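Local coordinates for protein NADPH-flavin oxidoreductase (PDB 2H0U) that binds flavin mononucleotide and, as a member of the nitroreductase family, probably uses it to pass electrons from NAD(P)H to its substrates, at residues Gly165-Gln168 / Glu169-Glu172; Tyr180-Thr183 / Ala184-Gly187; Ala40-Ile44 / Gly45-Trp49; Phe135-Ala138 / Ser139-Tyr143. One frame throughout, in Å; residues are numbered along the deposited sequence.

Interaction 1. Residues Gly165-Gln168 / Glu169-Glu172. With FMN (flavin mononucleotide), chain B.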
loop_
_atom_site.group_PDB
_atom_site.type_symbol
_atom_site.label_atom_id
_atom_site.label_comp_id
_atom_site.label_asym_id
_atom_site.label_seq_id
_atom_site.Cartn_x
_atom_site.Cartn_y
_atom_site.Cartn_z
ATOM N N GLY A 165 8.035 -12.974 -1.406
ATOM C CA GLY A 165 8.841 -14.205 -1.180
ATOM C C GLY A 165 10.072 -14.372 -2.087
ATOM O O GLY A 165 10.108 -15.228 -2.983
ATOM N N TYR A 166 11.080 -13.545 -1.836
ATOM C CA TYR A 166 12.368 -13.604 -2.515
ATOM C C TYR A 166 13.397 -13.057 -1.522
ATOM O O TYR A 166 13.054 -12.324 -0.583
ATOM C CB TYR A 166 12.342 -12.765 -3.812
ATOM C CG TYR A 166 11.942 -11.341 -3.543
ATOM C CD1 TYR A 166 12.904 -10.389 -3.140
ATOM C CD2 TYR A 166 10.604 -10.960 -3.634
ATOM C CE1 TYR A 166 12.541 -9.093 -2.855
ATOM C CE2 TYR A 166 10.205 -9.634 -3.344
ATOM C CZ TYR A 166 11.164 -8.724 -2.959
ATOM O OH TYR A 166 10.786 -7.443 -2.651
ATOM N N ASP A 167 14.664 -13.386 -1.756
ATOM C CA ASP A 167 15.748 -12.935 -0.919
ATOM C C ASP A 167 16.185 -11.581 -1.463
ATOM O O ASP A 167 16.723 -11.507 -2.586
ATOM C CB ASP A 167 16.842 -13.993 -1.044
ATOM C CG ASP A 167 18.085 -13.665 -0.290
ATOM O OD1 ASP A 167 18.450 -12.479 -0.188
ATOM O OD2 ASP A 167 18.730 -14.639 0.158
ATOM N N GLN A 168 15.947 -10.522 -0.692
ATOM C CA GLN A 168 16.136 -9.156 -1.198
ATOM C C GLN A 168 17.591 -8.861 -1.531
ATOM O O GLN A 168 17.888 -8.112 -2.472
ATOM C CB GLN A 168 15.601 -8.122 -0.233
ATOM C CG GLN A 168 16.459 -7.861 0.990
ATOM C CD GLN A 168 15.950 -6.659 1.756
ATOM O OE1 GLN A 168 14.748 -6.518 1.964
ATOM N NE2 GLN A 168 16.858 -5.788 2.172
ATOM N N GLU A 169 18.499 -9.452 -0.756
ATOM C CA GLU A 169 19.923 -9.230 -1.000
ATOM C C GLU A 169 20.383 -9.883 -2.307
ATOM O O GLU A 169 21.042 -9.250 -3.128
ATOM C CB GLU A 169 20.768 -9.680 0.196
ATOM C CG GLU A 169 22.234 -9.281 0.001
ATOM C CD GLU A 169 23.104 -9.585 1.188
ATOM O OE1 GLU A 169 22.617 -9.466 2.352
ATOM O OE2 GLU A 169 24.282 -9.926 0.940
ATOM N N LYS A 170 20.017 -11.132 -2.532
ATOM C CA LYS A 170 20.404 -11.800 -3.763
ATOM C C LYS A 170 19.749 -11.181 -5.012
ATOM O O LYS A 170 20.385 -11.041 -6.082
ATOM C CB LYS A 170 20.079 -13.276 -3.680
ATOM C CG LYS A 170 20.868 -14.021 -2.589
ATOM C CD LYS A 170 20.488 -15.486 -2.598
ATOM C CE LYS A 170 21.609 -16.327 -3.159
ATOM N NZ LYS A 170 22.791 -16.271 -2.252
ATOM N N VAL A 171 18.470 -10.842 -4.889
ATOM C CA VAL A 171 17.776 -10.152 -5.980
ATOM C C VAL A 171 18.436 -8.815 -6.322
ATOM O O VAL A 171 18.654 -8.518 -7.516
ATOM C CB VAL A 171 16.263 -9.964 -5.683
ATOM C CG1 VAL A 171 15.610 -9.007 -6.704
ATOM C CG2 VAL A 171 15.583 -11.319 -5.697
ATOM N N GLU A 172 18.747 -8.010 -5.300
ATOM C CA GLU A 172 19.333 -6.710 -5.550
ATOM C C GLU A 172 20.763 -6.862 -6.140
ATOM O O GLU A 172 21.147 -6.115 -7.062
ATOM C CB GLU A 172 19.338 -5.859 -4.300
ATOM C CG GLU A 172 17.960 -5.227 -3.963
ATOM C CD GLU A 172 17.983 -4.428 -2.701
ATOM O OE1 GLU A 172 18.961 -4.507 -1.937
ATOM O OE2 GLU A 172 16.998 -3.731 -2.410
HETATM N N1 FMN B . 1.770 -15.327 -2.060
HETATM C C2 FMN B . 2.774 -16.189 -2.478
HETATM O O2 FMN B . 2.472 -17.326 -2.819
HETATM N N3 FMN B . 4.091 -15.810 -2.473
HETATM C C4 FMN B . 4.438 -14.558 -2.031
HETATM O O4 FMN B . 5.595 -14.170 -2.165
HETATM C C4A FMN B . 3.421 -13.693 -1.569
HETATM N N5 FMN B . 3.747 -12.437 -1.119
HETATM C C5A FMN B . 2.763 -11.531 -0.759
HETATM C C6 FMN B . 3.174 -10.250 -0.337
HETATM C C7 FMN B . 2.175 -9.337 0.037
HETATM C C7M FMN B . 2.559 -7.887 0.116
HETATM C C8 FMN B . 0.811 -9.689 0.042
HETATM C C8M FMN B . -0.252 -8.590 0.169
HETATM C C9 FMN B . 0.434 -10.956 -0.373
HETATM C C9A FMN B . 1.417 -11.893 -0.757
HETATM N N10 FMN B . 1.061 -13.189 -1.157
HETATM C C10 FMN B . 2.079 -14.071 -1.599
HETATM C "C1'" FMN B . -0.362 -13.664 -1.182
HETATM C "C2'" FMN B . -0.982 -13.746 0.220
HETATM O "O2'" FMN B . -0.740 -15.034 0.734
HETATM C "C3'" FMN B . -2.487 -13.497 0.056
HETATM O "O3'" FMN B . -2.708 -12.188 -0.431
HETATM C "C4'" FMN B . -3.309 -13.601 1.336
HETATM O "O4'" FMN B . -3.258 -14.948 1.777
HETATM C "C5'" FMN B . -4.779 -13.162 1.192
HETATM O "O5'" FMN B . -5.375 -14.010 0.194
HETATM P P FMN B . -6.039 -13.356 -1.109
HETATM O O1P FMN B . -4.987 -12.461 -1.711
HETATM O O2P FMN B . -6.386 -14.518 -2.037
HETATM O O3P FMN B . -7.273 -12.577 -0.735
#
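Asp167 OD1 takes two backbone N-H groups from the first turn of helix 168-178, the classic N-cap at the amino end of a helix. The bond from Lys170 N to OD1 is 3.1 Å long and almost straight (171°), though it meets the oxygen from above the carboxylate plane; the one from Glu169 N to OD1 is strongly bent and weak. CG stands anti to the backbone N (chi1 177°), which swings the carboxylate back over the helix start, where the helix dipole would probably favour its charged form. Lys170 lies against the same group: its CD comes 3.4 Å from Asp167 OD2, while Lys170 NZ stays 5.0 Å from OD2 and makes no salt bridge. Beneath the cap, Val171 N bonds Asp167 O at 3.0 Å, and Glu172 N bonds Gln168 O as the next i to i+4 bond of the helix. Glu172 OE2 reaches on to Val188 N of strand 186-195. Upstream, the approach loop belongs to the flavin site, with Gly165 N donating to O4 of the FMN of chain B at 2.8 Å. Between flavin and cap, the Tyr166 and Val171 side chains cross at about a right angle, Tyr166 CD1 3.8 Å from Val171 CG2.

Interaction 2. Residues Tyr180-Thr183 / Ala184-Gly187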
loop_
_atom_site.group_PDB
_atom_site.type_symbol
_atom_site.label_atom_id
_atom_site.label_comp_id
_atom_site.label_asym_id
_atom_site.label_seq_id
_atom_site.Cartn_x
_atom_site.Cartn_y
_atom_site.Cartn_z
ATOM N N TYR A 180 20.368 -2.969 -13.883
ATOM C CA TYR A 180 18.990 -2.459 -13.820
ATOM C C TYR A 180 18.632 -1.962 -12.413
ATOM O O TYR A 180 17.474 -1.650 -12.127
ATOM C CB TYR A 180 17.983 -3.513 -14.306
ATOM C CG TYR A 180 18.030 -3.729 -15.805
ATOM C CD1 TYR A 180 17.283 -2.917 -16.646
ATOM C CD2 TYR A 180 18.818 -4.722 -16.366
ATOM C CE1 TYR A 180 17.315 -3.087 -17.999
ATOM C CE2 TYR A 180 18.861 -4.889 -17.753
ATOM C CZ TYR A 180 18.097 -4.052 -18.540
ATOM O OH TYR A 180 18.076 -4.153 -19.901
ATOM N N LEU A 181 19.639 -1.873 -11.549
ATOM C CA LEU A 181 19.440 -1.338 -10.223
ATOM C C LEU A 181 20.677 -0.587 -9.807
ATOM O O LEU A 181 21.776 -1.170 -9.682
ATOM C CB LEU A 181 19.201 -2.459 -9.209
ATOM C CG LEU A 181 18.899 -1.975 -7.779
ATOM C CD1 LEU A 181 17.583 -1.197 -7.755
ATOM C CD2 LEU A 181 18.839 -3.174 -6.869
ATOM N N ASN A 182 20.503 0.694 -9.565
ATOM C CA ASN A 182 21.535 1.476 -8.899
ATOM C C ASN A 182 21.200 1.467 -7.411
ATOM O O ASN A 182 20.264 2.148 -6.999
ATOM C CB ASN A 182 21.549 2.889 -9.480
ATOM C CG ASN A 182 22.529 3.814 -8.773
ATOM O OD1 ASN A 182 22.791 3.688 -7.578
ATOM N ND2 ASN A 182 23.066 4.764 -9.515
ATOM N N THR A 183 21.940 0.681 -6.629
ATOM C CA THR A 183 21.638 0.441 -5.221
ATOM C C THR A 183 21.860 1.648 -4.282
ATOM O O THR A 183 21.431 1.642 -3.115
ATOM C CB THR A 183 22.389 -0.798 -4.683
ATOM O OG1 THR A 183 23.805 -0.570 -4.716
ATOM C CG2 THR A 183 22.033 -2.041 -5.510
ATOM N N ALA A 184 22.503 2.687 -4.803
ATOM C CA ALA A 184 22.668 3.949 -4.085
ATOM C C ALA A 184 21.337 4.720 -4.081
ATOM O O ALA A 184 21.000 5.393 -3.084
ATOM C CB ALA A 184 23.743 4.791 -4.751
ATOM N N GLU A 185 20.608 4.593 -5.196
ATOM C CA GLU A 185 19.406 5.368 -5.491
ATOM C C GLU A 185 18.103 4.630 -5.165
ATOM O O GLU A 185 17.111 5.277 -4.861
ATOM C CB GLU A 185 19.347 5.712 -6.978
ATOM C CG GLU A 185 20.450 6.637 -7.473
ATOM C CD GLU A 185 20.311 8.013 -6.872
ATOM O OE1 GLU A 185 19.203 8.599 -6.954
ATOM O OE2 GLU A 185 21.303 8.502 -6.292
ATOM N N PHE A 186 18.108 3.304 -5.316
ATOM C CA PHE A 186 16.890 2.464 -5.192
ATOM C C PHE A 186 17.171 1.197 -4.415
ATOM O O PHE A 186 18.299 0.691 -4.397
ATOM C CB PHE A 186 16.409 1.982 -6.572
ATOM C CG PHE A 186 15.862 3.061 -7.448
ATOM C CD1 PHE A 186 14.534 3.423 -7.352
ATOM C CD2 PHE A 186 16.660 3.666 -8.418
ATOM C CE1 PHE A 186 14.013 4.407 -8.177
ATOM C CE2 PHE A 186 16.142 4.663 -9.244
ATOM C CZ PHE A 186 14.819 5.012 -9.127
ATOM N N GLY A 187 16.103 0.628 -3.864
ATOM C CA GLY A 187 16.141 -0.741 -3.366
ATOM C C GLY A 187 14.915 -1.447 -3.917
ATOM O O GLY A 187 13.940 -0.801 -4.347
#
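Two oxygens of Asn182 carry the hydrogen bonding to the residues that follow it. Its backbone O is shared by two N-H groups, accepting both Glu185 N at 3.1 Å and Phe186 N at 3.0 Å. The side-chain oxygen works on the neighbouring N-H groups: Ala184 N lies in the plane of the amide carbonyl, 3.0 Å from Asn182 OD1, while Glu185 N makes a weak bond to the same OD1. A chi1 of 176° points the amide past the carbonyl carbon, bringing OD1 over the N-H groups of Ala184 and Glu185. The OD1 to Ala184 N bond defines an Asx turn, and it sits on a beta turn closed by Asn182 O and Glu185 N; together they swing the chain from the loop after helix 168-178 into strand 186-195. There Gly187 pairs with Ala85 of the adjacent strand 79-86. A softer polar contact follows, with the CA-H of Thr183 pointing at Phe186 O (3.4 Å from CA to O). Thr183 OG1 itself bonds Glu176 on the helix. Apolar contact comes from Leu181, whose CD1 meets Phe186 CB at 3.6 Å, both side chains also resting on Leu84. On the exposed side, Asn182 CG and Glu185 CG come within 3.7 Å, and the amide and carboxylate planes stand 80° apart.

Interaction 3. Residues Ala40-Ile44 / Gly45-Trp49. With FMN (flavin mononucleotide), chain C.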
loop_
_atom_site.group_PDB
_atom_site.type_symbol
_atom_site.label_atom_id
_atom_site.label_comp_id
_atom_site.label_asym_id
_atom_site.label_seq_id
_atom_site.Cartn_x
_atom_site.Cartn_y
_atom_site.Cartn_z
ATOM N N ALA A 40 -0.640 6.496 -9.445
ATOM C CA ALA A 40 -0.837 6.302 -8.007
ATOM C C ALA A 40 -0.415 7.502 -7.166
ATOM O O ALA A 40 0.551 8.210 -7.515
ATOM C CB ALA A 40 -0.090 5.039 -7.516
ATOM N N PRO A 41 -1.122 7.739 -6.033
ATOM C CA PRO A 41 -0.711 8.829 -5.098
ATOM C C PRO A 41 0.440 8.401 -4.236
ATOM O O PRO A 41 0.676 7.181 -4.045
ATOM C CB PRO A 41 -1.943 9.038 -4.215
ATOM C CG PRO A 41 -2.656 7.609 -4.217
ATOM C CD PRO A 41 -2.342 7.017 -5.597
ATOM N N SER A 42 1.151 9.391 -3.702
ATOM C CA SER A 42 2.265 9.112 -2.795
ATOM C C SER A 42 2.357 10.264 -1.823
ATOM O O SER A 42 1.941 11.371 -2.140
ATOM C CB SER A 42 3.587 8.986 -3.558
ATOM O OG SER A 42 3.782 10.121 -4.405
ATOM N N SER A 43 2.944 10.012 -0.660
ATOM C CA SER A 43 3.133 11.063 0.334
ATOM C C SER A 43 3.946 12.223 -0.253
ATOM O O SER A 43 5.025 12.002 -0.837
ATOM C CB SER A 43 3.826 10.487 1.559
ATOM O OG SER A 43 3.828 11.467 2.589
ATOM N N ILE A 44 3.389 13.442 -0.145
ATOM C CA ILE A 44 4.004 14.706 -0.602
ATOM C C ILE A 44 4.099 14.718 -2.132
ATOM O O ILE A 44 4.816 15.525 -2.725
ATOM C CB ILE A 44 5.410 15.004 0.026
ATOM C CG1 ILE A 44 5.528 14.441 1.455
ATOM C CG2 ILE A 44 5.705 16.562 -0.016
ATOM C CD1 ILE A 44 6.900 14.651 2.170
ATOM N N GLY A 45 3.320 13.849 -2.765
ATOM C CA GLY A 45 3.442 13.597 -4.194
ATOM C C GLY A 45 4.832 13.285 -4.772
ATOM O O GLY A 45 5.096 13.622 -5.932
ATOM N N LEU A 46 5.712 12.651 -3.996
ATOM C CA LEU A 46 7.122 12.549 -4.411
ATOM C C LEU A 46 7.353 11.419 -5.411
ATOM O O LEU A 46 8.387 11.387 -6.053
ATOM C CB LEU A 46 8.063 12.393 -3.225
ATOM C CG LEU A 46 8.138 13.625 -2.301
ATOM C CD1 LEU A 46 8.972 13.221 -1.059
ATOM C CD2 LEU A 46 8.692 14.816 -3.015
ATOM N N GLU A 47 6.368 10.512 -5.563
ATOM C CA GLU A 47 6.498 9.359 -6.497
ATOM C C GLU A 47 7.867 8.696 -6.344
ATOM O O GLU A 47 8.617 8.588 -7.327
ATOM C CB GLU A 47 6.341 9.820 -7.966
ATOM C CG GLU A 47 5.031 10.438 -8.335
ATOM C CD GLU A 47 5.110 11.152 -9.708
ATOM O OE1 GLU A 47 5.314 10.467 -10.732
ATOM O OE2 GLU A 47 4.908 12.368 -9.741
ATOM N N PRO A 48 8.211 8.222 -5.119
ATOM C CA PRO A 48 9.590 7.819 -4.897
ATOM C C PRO A 48 9.843 6.387 -5.346
ATOM O O PRO A 48 10.191 5.509 -4.523
ATOM C CB PRO A 48 9.721 7.943 -3.378
ATOM C CG PRO A 48 8.330 7.416 -2.883
ATOM C CD PRO A 48 7.378 8.044 -3.899
ATOM N N TRP A 49 9.602 6.142 -6.631
ATOM C CA TRP A 49 9.482 4.784 -7.145
ATOM C C TRP A 49 9.945 4.614 -8.588
ATOM O O TRP A 49 10.090 5.576 -9.332
ATOM C CB TRP A 49 8.056 4.254 -6.979
ATOM C CG TRP A 49 6.959 5.106 -7.556
ATOM C CD1 TRP A 49 6.920 5.674 -8.809
ATOM C CD2 TRP A 49 5.725 5.442 -6.913
ATOM N NE1 TRP A 49 5.734 6.365 -8.969
ATOM C CE2 TRP A 49 4.992 6.252 -7.815
ATOM C CE3 TRP A 49 5.175 5.148 -5.651
ATOM C CZ2 TRP A 49 3.708 6.717 -7.527
ATOM C CZ3 TRP A 49 3.890 5.654 -5.335
ATOM C CH2 TRP A 49 3.168 6.419 -6.287
HETATM N N1 FMN C . -2.222 15.310 1.720
HETATM C C2 FMN C . -2.387 16.204 2.769
HETATM O O2 FMN C . -2.852 17.312 2.533
HETATM N N3 FMN C . -1.999 15.888 4.045
HETATM C C4 FMN C . -1.419 14.672 4.300
HETATM O O4 FMN C . -1.209 14.334 5.462
HETATM C C4A FMN C . -1.216 13.776 3.227
HETATM N N5 FMN C . -0.634 12.554 3.459
HETATM C C5A FMN C . -0.516 11.615 2.447
HETATM C C6 FMN C . 0.063 10.371 2.771
HETATM C C7 FMN C . 0.190 9.426 1.741
HETATM C C7M FMN C . 0.442 8.000 2.139
HETATM C C8 FMN C . -0.199 9.712 0.418
HETATM C C8M FMN C . -0.320 8.568 -0.599
HETATM C C9 FMN C . -0.764 10.944 0.126
HETATM C C9A FMN C . -0.905 11.912 1.142
HETATM N N10 FMN C . -1.450 13.174 0.865
HETATM C C10 FMN C . -1.634 14.087 1.933
HETATM C "C1'" FMN C . -1.890 13.580 -0.510
HETATM C "C2'" FMN C . -0.720 13.683 -1.499
HETATM O "O2'" FMN C . -0.221 14.998 -1.457
HETATM C "C3'" FMN C . -1.281 13.355 -2.889
HETATM O "O3'" FMN C . -1.747 12.020 -2.918
HETATM C "C4'" FMN C . -0.285 13.466 -4.038
HETATM O "O4'" FMN C . 0.087 14.829 -4.160
HETATM C "C5'" FMN C . -0.809 12.952 -5.393
HETATM O "O5'" FMN C . -1.973 13.734 -5.717
HETATM P P FMN C . -3.376 13.002 -5.969
HETATM O O1P FMN C . -3.619 12.138 -4.759
HETATM O O2P FMN C . -4.418 14.112 -6.085
HETATM O O3P FMN C . -3.321 12.179 -7.229
#
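Ser42 OG receives the N-H of Glu47 at 2.9 Å in a fairly straight bond (156°), tying the two halves of this loop together. The hydroxyl is placed there by a first torsion of 52°, which sets OG between the backbone N and the carbonyl carbon. Two backbone bonds fold the turn below it: Gly45 N to Ser42 O, 2.9 Å, and a longer one from Leu46 N to Ser43 O. Trp49 closes the other end. The ring edge at Trp49 CH2 meets Ala40 O and Pro41 O near the ring plane, CH2 lying 3.4 Å from Pro41 O, a buried oxygen without a hydrogen-bond partner in the model, while Glu47 CA sits over the centre of one ring face. Ile44 and Leu46 lie side by side, pointing the same way; Ile44 packs on helix 113-125 and Leu46 on helix 94-102. Further out the second subunit takes over: its Arg206 bonds Ala40 O, and its Glu164 bonds Ser43 OG. That subunit also supplies hydrogen bonds to the FMN of chain C, which the loop packs against, Ser43 N lying 3.3 Å from flavin C8. A flavin shared across the dimer interface in this way is characteristic of the nitroreductase fold.

Interaction 4. Residues Phe135-Ala138 / Ser139-Tyr143; sequences FDWA and SKQTY
Gln141 bends back along its own helix to reach Trp137, one turn earlier. Its CB packs on Ala138 O at 3.3 Å and its CG on Trp137 O at 3.5 Å; CG lies anti to the carbonyl carbon, and a bend at chi2 (-52°) turns the amide back beside the indole. NE2 bonds Trp137 O at 3.1 Å, nearly in the plane of its own amide but above the carbonyl plane. The same NE2 lies over one face of the indole, toward the rim, with ring and amide planes 45° apart. OE1 accepts from the backbone N of Ser43, in the loop that packs on the flavin. Gln141 touches a flavin too, and Tyr143, at the end of this segment, belongs to the FMN pocket. Around this side chain, helix 131-155 runs on its usual bonds, such as Ser139 N to Phe135 O at 2.8 Å. At the dimer interface Asp136 OD1 meets Lys140 NZ of the second subunit in a salt bridge, while OD2 pairs with Arg132 of its own chain. Trp137 NE1 bonds Glu164 of the second subunit. With NE2 donating to a backbone carbonyl and OE1 accepting a backbone N-H, the Gln141 amide is fixed in rotation and satisfied at both ends while buried.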
loop_
_atom_site.group_PDB
_atom_site.type_symbol
_atom_site.label_atom_id
_atom_site.label_comp_id
_atom_site.label_asym_id
_atom_site.label_seq_id
_atom_site.Cartn_x
_atom_site.Cartn_y
_atom_site.Cartn_z
ATOM N N PHE A 135 13.916 4.393 3.566
ATOM C CA PHE A 135 13.616 3.442 2.485
ATOM C C PHE A 135 12.242 2.768 2.682
ATOM O O PHE A 135 11.429 2.696 1.733
ATOM C CB PHE A 135 14.692 2.377 2.351
ATOM C CG PHE A 135 14.311 1.347 1.358
ATOM C CD1 PHE A 135 14.373 1.644 0.005
ATOM C CD2 PHE A 135 13.719 0.172 1.771
ATOM C CE1 PHE A 135 13.942 0.698 -0.947
ATOM C CE2 PHE A 135 13.293 -0.777 0.827
ATOM C CZ PHE A 135 13.403 -0.497 -0.529
ATOM N N ASP A 136 11.967 2.302 3.899
ATOM C CA ASP A 136 10.670 1.640 4.128
ATOM C C ASP A 136 9.488 2.594 3.980
ATOM O O ASP A 136 8.406 2.165 3.601
ATOM C CB ASP A 136 10.611 0.923 5.466
ATOM C CG ASP A 136 11.373 -0.384 5.458
ATOM O OD1 ASP A 136 11.557 -0.986 4.373
ATOM O OD2 ASP A 136 11.799 -0.821 6.546
ATOM N N TRP A 137 9.696 3.874 4.307
ATOM C CA TRP A 137 8.678 4.906 4.050
ATOM C C TRP A 137 8.339 5.047 2.534
ATOM O O TRP A 137 7.172 5.030 2.132
ATOM C CB TRP A 137 9.093 6.264 4.640
ATOM C CG TRP A 137 8.151 7.374 4.249
ATOM C CD1 TRP A 137 6.865 7.581 4.708
ATOM C CD2 TRP A 137 8.425 8.422 3.306
ATOM N NE1 TRP A 137 6.338 8.705 4.094
ATOM C CE2 TRP A 137 7.282 9.239 3.246
ATOM C CE3 TRP A 137 9.546 8.743 2.500
ATOM C CZ2 TRP A 137 7.211 10.375 2.410
ATOM C CZ3 TRP A 137 9.481 9.871 1.668
ATOM C CH2 TRP A 137 8.304 10.687 1.648
ATOM N N ALA A 138 9.364 5.103 1.696
ATOM C CA ALA A 138 9.157 5.146 0.241
ATOM C C ALA A 138 8.532 3.851 -0.235
ATOM O O ALA A 138 7.706 3.843 -1.186
ATOM C CB ALA A 138 10.489 5.395 -0.482
ATOM N N SER A 139 8.971 2.737 0.358
ATOM C CA SER A 139 8.390 1.409 0.031
ATOM C C SER A 139 6.886 1.319 0.309
ATOM O O SER A 139 6.114 0.777 -0.487
ATOM C CB SER A 139 9.160 0.315 0.813
ATOM O OG SER A 139 8.578 -0.995 0.642
ATOM N N LYS A 140 6.448 1.867 1.431
ATOM C CA LYS A 140 4.993 1.965 1.697
ATOM C C LYS A 140 4.218 2.601 0.516
ATOM O O LYS A 140 3.103 2.149 0.173
ATOM C CB LYS A 140 4.753 2.769 3.006
ATOM C CG LYS A 140 5.188 1.998 4.277
ATOM C CD LYS A 140 5.019 2.899 5.548
ATOM C CE LYS A 140 5.884 2.296 6.672
ATOM N NZ LYS A 140 5.495 2.967 7.986
ATOM N N GLN A 141 4.785 3.660 -0.069
ATOM C CA GLN A 141 4.117 4.345 -1.177
ATOM C C GLN A 141 3.977 3.360 -2.350
ATOM O O GLN A 141 2.934 3.334 -3.009
ATOM C CB GLN A 141 4.904 5.597 -1.650
ATOM C CG GLN A 141 5.432 6.524 -0.478
ATOM C CD GLN A 141 4.348 6.927 0.503
ATOM O OE1 GLN A 141 3.287 7.416 0.114
ATOM N NE2 GLN A 141 4.622 6.742 1.788
ATOM N N THR A 142 5.004 2.556 -2.592
ATOM C CA THR A 142 4.916 1.561 -3.668
ATOM C C THR A 142 3.857 0.499 -3.419
ATOM O O THR A 142 3.367 -0.121 -4.371
ATOM C CB THR A 142 6.257 0.802 -3.966
ATOM O OG1 THR A 142 6.647 -0.027 -2.845
ATOM C CG2 THR A 142 7.375 1.763 -4.361
ATOM N N TYR A 143 3.490 0.275 -2.162
ATOM C CA TYR A 143 2.422 -0.730 -1.920
ATOM C C TYR A 143 1.093 -0.176 -2.422
ATOM O O TYR A 143 0.249 -0.933 -2.872
ATOM C CB TYR A 143 2.352 -1.159 -0.449
ATOM C CG TYR A 143 3.335 -2.292 -0.092
ATOM C CD1 TYR A 143 4.709 -2.135 -0.315
ATOM C CD2 TYR A 143 2.885 -3.524 0.418
ATOM C CE1 TYR A 143 5.652 -3.168 -0.020
ATOM C CE2 TYR A 143 3.808 -4.559 0.748
ATOM C CZ TYR A 143 5.186 -4.350 0.502
ATOM O OH TYR A 143 6.129 -5.297 0.768
#

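Overall arrangement
Interactions 3 and 4 are buried and interactions 1 and 2 lie at the surface, and their chemistry differs accordingly. The surface pair sit at the start of helix 168-178 and in the turn that follows it, using a carboxylate and an amide to hold backbone N-H groups; they touch where Glu172 CG meets Leu181 CD2. Interaction 3 lies in loop 40-49 and interaction 4 in helix 131-155, and the two meet at Ser43 against the indole of Trp137; most side-chain polar groups there find partners in the protein or the second subunit, although Pro41 O is buried without one. Phe186 bridges interaction 2 to Trp49, and Gly187 packs on Phe135. Interactions 1 and 3 stand on opposite sides of the chain's centre, each beside a different flavin.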